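Local structure of Mgp-operon protein 3 (Mycoplasma pneumoniae, 6RJ1) at residues Asn212-Val218 / Pro604-Phe609; Phe508-Gln512 / Leu577-Thr581; Gly600-Ile605 / Val634-Pro639. The protein is an extracellular, membrane-anchored adhesion protein, also known as P40/P90, that probably helps the bacterium attach to host cells. All coordinates share one frame; numbering follows the deposited sequence.

Contact 1: residues Asn212-Val218 / Pro604-Phe609; sequences NPGPKAV and PINGLF
The side-chain amide of Asn212 is held at both ends while its flank lies against Ile605. Asn212 OD1 accepts from Gly214 N, two residues on, at 3.0 Å and with an N-H...O angle of 154°: an Asx turn. The donor is tilted 21° from the carbonyl plane. At the other end of the amide, ND2 donates to Gln635 O. With CG opposite the backbone N (chi1 -168°), Asn212 ND2 comes to 3.9 Å from Ile605 CD1. The same methyl also meets the ring of Pro213, at 3.9 Å from its CD. A type I beta turn from Gly214 to Ala217, closed by Ala217 N to Gly214 O, follows and shares Gly214 with the Asx turn. The loop between helix 200-203 and strand 220-222 here lies against the one before strand 609-611, in the region related to the MgpC adhesins, a family grouped with the beta-propellers. No direct hydrogen bond crosses between 212-218 and 604-609; they meet by van der Waals packing of apolar groups against each other and against backbone oxygens. Pro213 O lies near the plane of the Phe609 ring, at its edge, 3.3 Å from Phe609 CE1. Beyond the turn, the Ala217 methyl points into the other segment and meets Pro604 CB at 3.6 Å. Asn606 O lies 3.4 Å from that same Ala217 CB. A water donates to Val218 O at 3.2 Å and, weakly, to Asn606 O.

Contact 2: residues Phe508-Gln512 / Leu577-Thr581; sequences FVENQ and LAWST
Segment 577-581 runs against the direction of 508-512: the CA atoms of Gln512 and Ala578 lie 6.4 Å apart, and at the other end the CA of Phe508 is nearest that of Thr581. The motif is the C-terminal part of helix 503-511 set against an irregular chain that has just left strand 575-577, a strand paired antiparallel with 549-563 and 220-222. Gln512 carries most of the contact. Its side chain is extended beyond CG and slides past Trp579, with CG 3.8 Å from the centroid of the indole six-membered ring and only 9° off the ring normal, a CH-pi contact over the face. Farther out, the amide continues over the same ring system, its plane 32° from the indole, and NE2 stands 3.3 Å above the ring plane, offset toward the rim. The indole can meet both parts of Gln512 because Trp579 CG sits between its own N and carbonyl carbon (chi1 58°), folding the ring back beside its backbone. That backbone grips the amide as well: Trp579 N donates to Gln512 OE1 at 3.0 Å, from above the carbonyl plane, while Gln512 NE2 makes a weak bond to Trp579 O. OE1 has a second donor in Asn660 ND2, and Trp579 NE1 is engaged by Gly600 O. At the other end, the Phe508 ring, in a cation-pi contact with Arg689, places CD1 3.6 Å from Thr581 CB. Beside Gln512, a water donates to Gln512 O and Leu577 O, each at 2.7 Å.

Contact 3: residues Gly600-Ile605 / Val634-Pro639; sequences GLNGPI and VQTTYP
Val634 meets Ile605 through a single pair of methyls, Val634 CG1 and Ile605 CD1 at 3.6 Å, with the two side chains crossing at about a right angle. Two residues on, Thr636 points into the loop, and its chi1 of -179° puts OG1 anti to its own N, within reach of the Gly603 backbone. Gly603 N lies 2.8 Å from Thr636 OG1, but the N-H...O angle of only 117° makes this a weak bond. A water lies 2.9 Å from the same Thr636 OG1. The methyl branch of Thr636 turns instead toward Leu601 and Asn602, and Thr636 O receives a weak bond from Asn602 ND2 at 3.5 Å. At Thr637 the side chain starts away from the loop and the backbone makes the contact. Thr637 N donates to the water at 3.0 Å, and that water also lies in bonding range of Pro604 O. Thr637 O takes a CA-H...O contact from Gly603 CA, 3.2 Å long and with 161° at the hydrogen. Tyr638 brings CB alongside Asn602 O, and Pro639 follows with its CD 4.2 Å from Pro604 CD. Pro639 also packs on Trp579. In this way two irregular loops, one leading to strand 609-611 and the other to strand 650-654, lie together without beta-sheet pairing. The chemistry implies a join made by many modest interactions: its polar part consists of a weakly bonded threonine hydroxyl, a weak asparagine bond, a bridging water and a CA-H...O contact, with no strand-like ladder of backbone bonds, and one apolar pair lies at each end of 634-639.

All three contacts are buried, but contact 2 lies nearer the chain centre, about 18 Å from it, against about 29 Å for contact 1 and 26 Å for contact 3, measured between centres. Contacts 1 and 3 share Pro604 and Ile605, so 600-609 meets both 212-218 and 634-639, and their centres are about 9 Å apart. Contact 2 joins this group through Asn606 ND2 to Ser580 OG and Asn511 ND2 to Leu601 O. The chemistry differs: contact 1 packs apolar groups and backbone oxygens of two loops, contact 2 combines an aromatic face with a polar amide beside helix 503-511, and contact 3 rests on weak direct bonds, a bridging water and two apolar pairs.

Contact 1: residues Asn212-Val218 / Pro604-Phe609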
ATOM      1  N   ASN A 212     -28.606  14.698 -11.879  1.00 61.58           N
ATOM      2  CA  ASN A 212     -28.023  13.794 -10.884  1.00 61.00           C
ATOM      3  C   ASN A 212     -29.166  13.037 -10.219  1.00 66.24           C
ATOM      4  O   ASN A 212     -30.042  13.666  -9.618  1.00 65.27           O
ATOM      5  CB  ASN A 212     -27.179  14.536  -9.857  1.00 60.55           C
ATOM      6  CG  ASN A 212     -26.326  13.634  -9.000  1.00 72.91           C
ATOM      7  OD1 ASN A 212     -26.820  12.828  -8.204  1.00 66.61           O
ATOM      8  ND2 ASN A 212     -25.021  13.763  -9.130  1.00 61.31           N
ATOM      9  N   PRO A 213     -29.215  11.689 -10.374  1.00 64.10           N
ATOM     10  CA  PRO A 213     -30.334  10.926  -9.805  1.00 64.01           C
ATOM     11  C   PRO A 213     -30.132  10.433  -8.364  1.00 70.15           C
ATOM     12  O   PRO A 213     -30.975   9.687  -7.866  1.00 70.72           O
ATOM     13  CB  PRO A 213     -30.440   9.751 -10.775  1.00 65.07           C
ATOM     14  CG  PRO A 213     -29.037   9.493 -11.170  1.00 69.07           C
ATOM     15  CD  PRO A 213     -28.279  10.792 -11.086  1.00 64.93           C
ATOM     16  N   GLY A 214     -29.031  10.827  -7.717  1.00 66.49           N
ATOM     17  CA  GLY A 214     -28.720  10.365  -6.371  1.00 65.86           C
ATOM     18  C   GLY A 214     -28.721  11.415  -5.284  1.00 68.36           C
ATOM     19  O   GLY A 214     -27.652  11.714  -4.743  1.00 67.81           O
ATOM     20  N   PRO A 215     -29.902  11.948  -4.870  1.00 63.46           N
ATOM     21  CA  PRO A 215     -29.908  12.939  -3.776  1.00 62.64           C
ATOM     22  C   PRO A 215     -29.467  12.345  -2.437  1.00 65.62           C
ATOM     23  O   PRO A 215     -28.932  13.063  -1.594  1.00 65.04           O
ATOM     24  CB  PRO A 215     -31.372  13.395  -3.723  1.00 63.79           C
ATOM     25  CG  PRO A 215     -32.146  12.290  -4.310  1.00 67.55           C
ATOM     26  CD  PRO A 215     -31.275  11.695  -5.363  1.00 63.68           C
ATOM     27  N   LYS A 216     -29.687  11.028  -2.264  1.00 61.60           N
ATOM     28  CA  LYS A 216     -29.373  10.279  -1.050  1.00 60.95           C
ATOM     29  C   LYS A 216     -27.956   9.704  -1.033  1.00 63.29           C
ATOM     30  O   LYS A 216     -27.601   9.022  -0.069  1.00 63.06           O
ATOM     31  CB  LYS A 216     -30.433   9.183  -0.779  1.00 62.41           C
ATOM     32  CG  LYS A 216     -31.871   9.692  -0.650  1.00 70.26           C
ATOM     33  CD  LYS A 216     -32.091  10.737   0.454  1.00 78.31           C
ATOM     34  CE  LYS A 216     -33.493  11.305   0.375  1.00 84.35           C
ATOM     35  NZ  LYS A 216     -33.695  12.411   1.346  1.00 90.11           N
ATOM     36  N   ALA A 217     -27.139   9.999  -2.065  1.00 59.18           N
ATOM     37  CA  ALA A 217     -25.750   9.535  -2.146  1.00 58.98           C
ATOM     38  C   ALA A 217     -24.913  10.113  -0.997  1.00 63.38           C
ATOM     39  O   ALA A 217     -24.910  11.327  -0.773  1.00 63.22           O
ATOM     40  CB  ALA A 217     -25.142   9.902  -3.490  1.00 59.59           C
ATOM     41  N   VAL A 218     -24.269   9.222  -0.229  1.00 60.00           N
ATOM     42  CA  VAL A 218     -23.479   9.556   0.958  1.00 59.09           C
ATOM     43  C   VAL A 218     -22.193  10.296   0.580  1.00 64.23           C
ATOM     44  O   VAL A 218     -21.449   9.857  -0.295  1.00 64.33           O
ATOM     45  CB  VAL A 218     -23.240   8.313   1.861  1.00 61.43           C
ATOM     46  CG1 VAL A 218     -22.408   8.667   3.080  1.00 60.88           C
ATOM     47  CG2 VAL A 218     -24.569   7.683   2.293  1.00 60.59           C
ATOM     48  N   PRO A 604     -20.572  12.798  -5.091  1.00 54.06           N
ATOM     49  CA  PRO A 604     -21.361  11.551  -4.988  1.00 54.42           C
ATOM     50  C   PRO A 604     -22.451  11.358  -6.054  1.00 61.31           C
ATOM     51  O   PRO A 604     -22.911  12.325  -6.665  1.00 61.58           O
ATOM     52  CB  PRO A 604     -21.953  11.613  -3.573  1.00 55.66           C
ATOM     53  CG  PRO A 604     -21.198  12.660  -2.860  1.00 59.83           C
ATOM     54  CD  PRO A 604     -20.736  13.637  -3.890  1.00 55.44           C
ATOM     55  N   ILE A 605     -22.846  10.090  -6.285  1.00 59.05           N
ATOM     56  CA  ILE A 605     -23.881   9.683  -7.244  1.00 59.55           C
ATOM     57  C   ILE A 605     -24.465   8.310  -6.882  1.00 64.75           C
ATOM     58  O   ILE A 605     -25.674   8.111  -6.971  1.00 64.79           O
ATOM     59  CB  ILE A 605     -23.405   9.763  -8.740  1.00 62.82           C
ATOM     60  CG1 ILE A 605     -24.608   9.729  -9.729  1.00 63.10           C
ATOM     61  CG2 ILE A 605     -22.332   8.706  -9.090  1.00 62.00           C
ATOM     62  CD1 ILE A 605     -24.399  10.430 -11.031  1.00 61.24           C
ATOM     63  N   ASN A 606     -23.600   7.371  -6.490  1.00 62.62           N
ATOM     64  CA  ASN A 606     -23.963   5.999  -6.167  1.00 62.79           C
ATOM     65  C   ASN A 606     -24.604   5.848  -4.799  1.00 68.80           C
ATOM     66  O   ASN A 606     -24.305   6.586  -3.859  1.00 68.61           O
ATOM     67  CB  ASN A 606     -22.758   5.060  -6.334  1.00 60.96           C
ATOM     68  CG  ASN A 606     -22.222   5.012  -7.747  1.00 73.79           C
ATOM     69  OD1 ASN A 606     -22.929   5.261  -8.727  1.00 66.62           O
ATOM     70  ND2 ASN A 606     -20.954   4.695  -7.888  1.00 67.14           N
ATOM     71  N   GLY A 607     -25.491   4.875  -4.733  1.00 67.15           N
ATOM     72  CA  GLY A 607     -26.269   4.502  -3.563  1.00 67.77           C
ATOM     73  C   GLY A 607     -27.297   3.476  -3.979  1.00 73.47           C
ATOM     74  O   GLY A 607     -27.259   3.010  -5.120  1.00 72.54           O
ATOM     75  N   LEU A 608     -28.230   3.131  -3.079  1.00 72.68           N
ATOM     76  CA  LEU A 608     -29.263   2.152  -3.395  1.00 73.73           C
ATOM     77  C   LEU A 608     -30.320   2.719  -4.343  1.00 79.47           C
ATOM     78  O   LEU A 608     -30.997   3.689  -4.010  1.00 78.40           O
ATOM     79  CB  LEU A 608     -29.899   1.557  -2.123  1.00 73.91           C
ATOM     80  CG  LEU A 608     -30.853   0.365  -2.339  1.00 78.52           C
ATOM     81  CD1 LEU A 608     -30.112  -0.954  -2.306  1.00 78.24           C
ATOM     82  CD2 LEU A 608     -31.950   0.359  -1.308  1.00 81.13           C
ATOM     83  N   PHE A 609     -30.430   2.108  -5.537  1.00 78.79           N
ATOM     84  CA  PHE A 609     -31.417   2.442  -6.565  1.00 79.52           C
ATOM     85  C   PHE A 609     -32.351   1.240  -6.714  1.00 88.07           C
ATOM     86  O   PHE A 609     -31.900   0.154  -7.092  1.00 86.45           O
ATOM     87  CB  PHE A 609     -30.738   2.803  -7.900  1.00 80.62           C
ATOM     88  CG  PHE A 609     -30.036   4.141  -7.905  1.00 81.71           C
ATOM     89  CD1 PHE A 609     -30.722   5.305  -8.235  1.00 83.81           C
ATOM     90  CD2 PHE A 609     -28.679   4.235  -7.614  1.00 83.66           C
ATOM     91  CE1 PHE A 609     -30.071   6.539  -8.254  1.00 84.86           C
ATOM     92  CE2 PHE A 609     -28.028   5.471  -7.621  1.00 86.47           C
ATOM     93  CZ  PHE A 609     -28.726   6.615  -7.948  1.00 84.57           C
TER
HETATM   94  O   HOH W   1     -21.257   7.622  -2.544  1.00 63.84           O

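Contact 2: residues Phe508-Gln512 / Leu577-Thr581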
ATOM      1  N   PHE A 508     -10.281  11.628 -11.109  1.00 57.37           N
ATOM      2  CA  PHE A 508     -11.039  10.887 -10.103  1.00 55.76           C
ATOM      3  C   PHE A 508     -10.336  10.865  -8.746  1.00 60.23           C
ATOM      4  O   PHE A 508     -10.968  11.168  -7.739  1.00 60.73           O
ATOM      5  CB  PHE A 508     -11.315   9.449 -10.575  1.00 56.36           C
ATOM      6  CG  PHE A 508     -12.638   9.291 -11.279  1.00 56.39           C
ATOM      7  CD1 PHE A 508     -13.823   9.207 -10.559  1.00 57.76           C
ATOM      8  CD2 PHE A 508     -12.703   9.233 -12.668  1.00 57.59           C
ATOM      9  CE1 PHE A 508     -15.045   9.061 -11.210  1.00 58.26           C
ATOM     10  CE2 PHE A 508     -13.934   9.112 -13.321  1.00 59.45           C
ATOM     11  CZ  PHE A 508     -15.096   9.050 -12.588  1.00 57.09           C
ATOM     12  N   VAL A 509      -9.035  10.541  -8.731  1.00 56.73           N
ATOM     13  CA  VAL A 509      -8.224  10.452  -7.515  1.00 56.99           C
ATOM     14  C   VAL A 509      -8.040  11.839  -6.909  1.00 63.09           C
ATOM     15  O   VAL A 509      -8.342  12.033  -5.729  1.00 62.97           O
ATOM     16  CB  VAL A 509      -6.869   9.726  -7.763  1.00 60.28           C
ATOM     17  CG1 VAL A 509      -6.002   9.691  -6.505  1.00 59.78           C
ATOM     18  CG2 VAL A 509      -7.091   8.313  -8.304  1.00 59.82           C
ATOM     19  N   GLU A 510      -7.580  12.803  -7.736  1.00 60.51           N
ATOM     20  CA  GLU A 510      -7.288  14.185  -7.352  1.00 59.66           C
ATOM     21  C   GLU A 510      -8.499  14.981  -6.895  1.00 62.80           C
ATOM     22  O   GLU A 510      -8.352  15.824  -6.012  1.00 64.23           O
ATOM     23  CB  GLU A 510      -6.549  14.925  -8.471  1.00 60.89           C
ATOM     24  CG  GLU A 510      -5.092  14.505  -8.622  1.00 71.56           C
ATOM     25  CD  GLU A 510      -4.278  15.264  -9.656  1.00 97.07           C
ATOM     26  OE1 GLU A 510      -4.877  15.946 -10.521  1.00 98.96           O
ATOM     27  OE2 GLU A 510      -3.031  15.172  -9.601  1.00 89.66           O
ATOM     28  N   ASN A 511      -9.681  14.738  -7.483  1.00 56.92           N
ATOM     29  CA  ASN A 511     -10.888  15.470  -7.098  1.00 56.05           C
ATOM     30  C   ASN A 511     -11.363  15.092  -5.707  1.00 60.46           C
ATOM     31  O   ASN A 511     -11.914  15.928  -4.997  1.00 59.75           O
ATOM     32  CB  ASN A 511     -12.006  15.328  -8.139  1.00 51.70           C
ATOM     33  CG  ASN A 511     -11.717  16.036  -9.433  1.00 66.42           C
ATOM     34  OD1 ASN A 511     -10.724  16.770  -9.572  1.00 66.03           O
ATOM     35  ND2 ASN A 511     -12.571  15.818 -10.425  1.00 54.97           N
ATOM     36  N   GLN A 512     -11.105  13.851  -5.298  1.00 58.35           N
ATOM     37  CA  GLN A 512     -11.499  13.387  -3.977  1.00 58.02           C
ATOM     38  C   GLN A 512     -10.481  13.792  -2.898  1.00 61.83           C
ATOM     39  O   GLN A 512     -10.781  13.635  -1.718  1.00 62.46           O
ATOM     40  CB  GLN A 512     -11.802  11.877  -3.982  1.00 58.99           C
ATOM     41  CG  GLN A 512     -13.018  11.549  -3.133  1.00 59.70           C
ATOM     42  CD  GLN A 512     -13.630  10.208  -3.424  1.00 64.69           C
ATOM     43  OE1 GLN A 512     -13.725   9.355  -2.540  1.00 59.58           O
ATOM     44  NE2 GLN A 512     -14.097  10.008  -4.652  1.00 49.57           N
ATOM     45  N   LEU A 577     -14.868  13.525   3.675  1.00 56.77           N
ATOM     46  CA  LEU A 577     -15.607  13.684   2.432  1.00 56.06           C
ATOM     47  C   LEU A 577     -15.050  12.757   1.366  1.00 60.32           C
ATOM     48  O   LEU A 577     -13.994  13.018   0.783  1.00 59.14           O
ATOM     49  CB  LEU A 577     -15.635  15.154   1.987  1.00 56.09           C
ATOM     50  CG  LEU A 577     -16.170  16.144   3.018  1.00 60.48           C
ATOM     51  CD1 LEU A 577     -15.613  17.506   2.789  1.00 61.10           C
ATOM     52  CD2 LEU A 577     -17.667  16.170   3.025  1.00 61.58           C
ATOM     53  N   ALA A 578     -15.752  11.627   1.169  1.00 57.64           N
ATOM     54  CA  ALA A 578     -15.397  10.549   0.250  1.00 57.25           C
ATOM     55  C   ALA A 578     -16.658   9.932  -0.324  1.00 60.23           C
ATOM     56  O   ALA A 578     -17.681   9.882   0.354  1.00 61.24           O
ATOM     57  CB  ALA A 578     -14.606   9.485   0.995  1.00 58.23           C
ATOM     58  N   TRP A 579     -16.592   9.447  -1.566  1.00 54.38           N
ATOM     59  CA  TRP A 579     -17.748   8.832  -2.213  1.00 53.46           C
ATOM     60  C   TRP A 579     -17.331   7.769  -3.224  1.00 61.16           C
ATOM     61  O   TRP A 579     -16.195   7.793  -3.721  1.00 62.94           O
ATOM     62  CB  TRP A 579     -18.631   9.902  -2.885  1.00 51.05           C
ATOM     63  CG  TRP A 579     -17.889  10.715  -3.903  1.00 50.80           C
ATOM     64  CD1 TRP A 579     -17.688  10.401  -5.215  1.00 53.25           C
ATOM     65  CD2 TRP A 579     -17.168  11.932  -3.662  1.00 50.18           C
ATOM     66  NE1 TRP A 579     -16.879  11.340  -5.804  1.00 52.27           N
ATOM     67  CE2 TRP A 579     -16.545  12.294  -4.874  1.00 53.46           C
ATOM     68  CE3 TRP A 579     -16.974  12.747  -2.531  1.00 50.80           C
ATOM     69  CZ2 TRP A 579     -15.779  13.460  -5.001  1.00 52.23           C
ATOM     70  CZ3 TRP A 579     -16.178  13.876  -2.649  1.00 51.33           C
ATOM     71  CH2 TRP A 579     -15.619  14.240  -3.878  1.00 51.77           C
ATOM     72  N   SER A 580     -18.266   6.858  -3.546  1.00 58.13           N
ATOM     73  CA  SER A 580     -18.096   5.783  -4.519  1.00 58.64           C
ATOM     74  C   SER A 580     -17.929   6.374  -5.929  1.00 62.75           C
ATOM     75  O   SER A 580     -18.723   7.240  -6.339  1.00 62.58           O
ATOM     76  CB  SER A 580     -19.313   4.862  -4.482  1.00 63.20           C
ATOM     77  OG  SER A 580     -19.333   3.967  -5.583  1.00 74.83           O
ATOM     78  N   THR A 581     -16.896   5.913  -6.658  1.00 58.10           N
ATOM     79  CA  THR A 581     -16.609   6.380  -8.019  1.00 57.74           C
ATOM     80  C   THR A 581     -16.819   5.286  -9.063  1.00 61.32           C
ATOM     81  O   THR A 581     -16.219   5.340 -10.137  1.00 60.75           O
ATOM     82  CB  THR A 581     -15.213   6.974  -8.108  1.00 63.70           C
ATOM     83  OG1 THR A 581     -14.254   5.976  -7.761  1.00 61.25           O
ATOM     84  CG2 THR A 581     -15.054   8.221  -7.272  1.00 63.54           C
TER
HETATM   85  O   HOH W   2     -12.468  15.026  -0.118  1.00 53.28           O

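Contact 3: residues Gly600-Ile605 / Val634-Pro639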
ATOM      1  N   GLY A 600     -19.484   9.852 -10.515  1.00 60.11           N
ATOM      2  CA  GLY A 600     -18.755  10.197  -9.299  1.00 58.22           C
ATOM      3  C   GLY A 600     -17.474  10.980  -9.484  1.00 58.78           C
ATOM      4  O   GLY A 600     -16.687  11.076  -8.543  1.00 58.27           O
ATOM      5  N   LEU A 601     -17.254  11.560 -10.685  1.00 53.19           N
ATOM      6  CA  LEU A 601     -16.054  12.322 -11.023  1.00 52.23           C
ATOM      7  C   LEU A 601     -15.776  13.478 -10.078  1.00 57.86           C
ATOM      8  O   LEU A 601     -14.655  13.596  -9.569  1.00 57.64           O
ATOM      9  CB  LEU A 601     -16.084  12.801 -12.492  1.00 51.67           C
ATOM     10  CG  LEU A 601     -14.866  13.585 -13.026  1.00 55.60           C
ATOM     11  CD1 LEU A 601     -13.569  12.783 -12.902  1.00 55.41           C
ATOM     12  CD2 LEU A 601     -15.084  14.020 -14.468  1.00 56.53           C
ATOM     13  N   ASN A 602     -16.792  14.324  -9.845  1.00 54.39           N
ATOM     14  CA  ASN A 602     -16.650  15.506  -9.006  1.00 53.73           C
ATOM     15  C   ASN A 602     -17.311  15.397  -7.629  1.00 57.75           C
ATOM     16  O   ASN A 602     -16.973  16.174  -6.745  1.00 58.72           O
ATOM     17  CB  ASN A 602     -17.153  16.736  -9.755  1.00 52.94           C
ATOM     18  CG  ASN A 602     -16.500  16.947 -11.096  1.00 73.32           C
ATOM     19  OD1 ASN A 602     -15.278  17.171 -11.209  1.00 66.99           O
ATOM     20  ND2 ASN A 602     -17.313  16.887 -12.141  1.00 62.30           N
ATOM     21  N   GLY A 603     -18.237  14.455  -7.461  1.00 52.43           N
ATOM     22  CA  GLY A 603     -18.960  14.278  -6.208  1.00 51.49           C
ATOM     23  C   GLY A 603     -19.786  13.014  -6.169  1.00 55.79           C
ATOM     24  O   GLY A 603     -19.737  12.221  -7.113  1.00 54.17           O
ATOM     25  N   PRO A 604     -20.572  12.798  -5.091  1.00 54.06           N
ATOM     26  CA  PRO A 604     -21.361  11.551  -4.988  1.00 54.42           C
ATOM     27  C   PRO A 604     -22.451  11.358  -6.054  1.00 61.31           C
ATOM     28  O   PRO A 604     -22.911  12.325  -6.665  1.00 61.58           O
ATOM     29  CB  PRO A 604     -21.953  11.613  -3.573  1.00 55.66           C
ATOM     30  CG  PRO A 604     -21.198  12.660  -2.860  1.00 59.83           C
ATOM     31  CD  PRO A 604     -20.736  13.637  -3.890  1.00 55.44           C
ATOM     32  N   ILE A 605     -22.846  10.090  -6.285  1.00 59.05           N
ATOM     33  CA  ILE A 605     -23.881   9.683  -7.244  1.00 59.55           C
ATOM     34  C   ILE A 605     -24.465   8.310  -6.882  1.00 64.75           C
ATOM     35  O   ILE A 605     -25.674   8.111  -6.971  1.00 64.79           O
ATOM     36  CB  ILE A 605     -23.405   9.763  -8.740  1.00 62.82           C
ATOM     37  CG1 ILE A 605     -24.608   9.729  -9.729  1.00 63.10           C
ATOM     38  CG2 ILE A 605     -22.332   8.706  -9.090  1.00 62.00           C
ATOM     39  CD1 ILE A 605     -24.399  10.430 -11.031  1.00 61.24           C
ATOM     40  N   VAL A 634     -24.928  14.171 -16.967  1.00 67.15           N
ATOM     41  CA  VAL A 634     -25.301  13.815 -15.595  1.00 66.33           C
ATOM     42  C   VAL A 634     -24.197  14.414 -14.737  1.00 68.35           C
ATOM     43  O   VAL A 634     -23.092  13.868 -14.650  1.00 68.46           O
ATOM     44  CB  VAL A 634     -25.519  12.299 -15.330  1.00 70.55           C
ATOM     45  CG1 VAL A 634     -25.964  12.059 -13.891  1.00 70.10           C
ATOM     46  CG2 VAL A 634     -26.539  11.709 -16.295  1.00 70.60           C
ATOM     47  N   GLN A 635     -24.484  15.584 -14.173  1.00 63.08           N
ATOM     48  CA  GLN A 635     -23.545  16.365 -13.383  1.00 61.47           C
ATOM     49  C   GLN A 635     -23.350  15.873 -11.975  1.00 63.30           C
ATOM     50  O   GLN A 635     -24.262  15.356 -11.332  1.00 61.85           O
ATOM     51  CB  GLN A 635     -23.933  17.844 -13.379  1.00 62.35           C
ATOM     52  CG  GLN A 635     -23.533  18.574 -14.646  1.00 60.61           C
ATOM     53  CD  GLN A 635     -23.944  20.019 -14.637  1.00 76.99           C
ATOM     54  OE1 GLN A 635     -24.623  20.509 -13.725  1.00 70.42           O
ATOM     55  NE2 GLN A 635     -23.537  20.737 -15.674  1.00 74.75           N
ATOM     56  N   THR A 636     -22.154  16.134 -11.486  1.00 60.58           N
ATOM     57  CA  THR A 636     -21.653  15.757 -10.178  1.00 60.97           C
ATOM     58  C   THR A 636     -20.829  16.948  -9.655  1.00 65.59           C
ATOM     59  O   THR A 636     -20.251  17.680 -10.460  1.00 66.92           O
ATOM     60  CB  THR A 636     -20.969  14.356 -10.298  1.00 73.90           C
ATOM     61  OG1 THR A 636     -20.490  13.926  -9.040  1.00 79.37           O
ATOM     62  CG2 THR A 636     -19.856  14.279 -11.375  1.00 69.46           C
ATOM     63  N   THR A 637     -20.876  17.229  -8.345  1.00 60.88           N
ATOM     64  CA  THR A 637     -20.136  18.362  -7.761  1.00 60.06           C
ATOM     65  C   THR A 637     -19.651  17.995  -6.360  1.00 61.59           C
ATOM     66  O   THR A 637     -20.244  17.126  -5.733  1.00 61.72           O
ATOM     67  CB  THR A 637     -20.944  19.699  -7.852  1.00 64.31           C
ATOM     68  OG1 THR A 637     -20.053  20.816  -7.786  1.00 62.17           O
ATOM     69  CG2 THR A 637     -22.027  19.837  -6.783  1.00 58.57           C
ATOM     70  N   TYR A 638     -18.587  18.653  -5.879  1.00 56.75           N
ATOM     71  CA  TYR A 638     -18.006  18.417  -4.551  1.00 56.48           C
ATOM     72  C   TYR A 638     -19.020  18.724  -3.415  1.00 61.45           C
ATOM     73  O   TYR A 638     -19.734  19.719  -3.510  1.00 59.68           O
ATOM     74  CB  TYR A 638     -16.697  19.232  -4.368  1.00 56.51           C
ATOM     75  CG  TYR A 638     -15.863  18.779  -3.191  1.00 56.93           C
ATOM     76  CD1 TYR A 638     -14.944  17.745  -3.322  1.00 57.72           C
ATOM     77  CD2 TYR A 638     -16.038  19.339  -1.932  1.00 59.00           C
ATOM     78  CE1 TYR A 638     -14.222  17.274  -2.223  1.00 58.55           C
ATOM     79  CE2 TYR A 638     -15.339  18.861  -0.822  1.00 59.45           C
ATOM     80  CZ  TYR A 638     -14.421  17.842  -0.975  1.00 65.31           C
ATOM     81  OH  TYR A 638     -13.707  17.405   0.110  1.00 68.24           O
ATOM     82  N   PRO A 639     -19.069  17.895  -2.336  1.00 59.55           N
ATOM     83  CA  PRO A 639     -20.039  18.142  -1.243  1.00 59.68           C
ATOM     84  C   PRO A 639     -19.765  19.349  -0.331  1.00 64.84           C
ATOM     85  O   PRO A 639     -19.497  19.189   0.864  1.00 64.80           O
ATOM     86  CB  PRO A 639     -20.011  16.828  -0.457  1.00 61.21           C
ATOM     87  CG  PRO A 639     -18.651  16.283  -0.692  1.00 65.23           C
ATOM     88  CD  PRO A 639     -18.326  16.638  -2.112  1.00 60.42           C
TER
HETATM   89  O   HOH W   3     -22.335  14.935  -7.023  1.00 52.78           O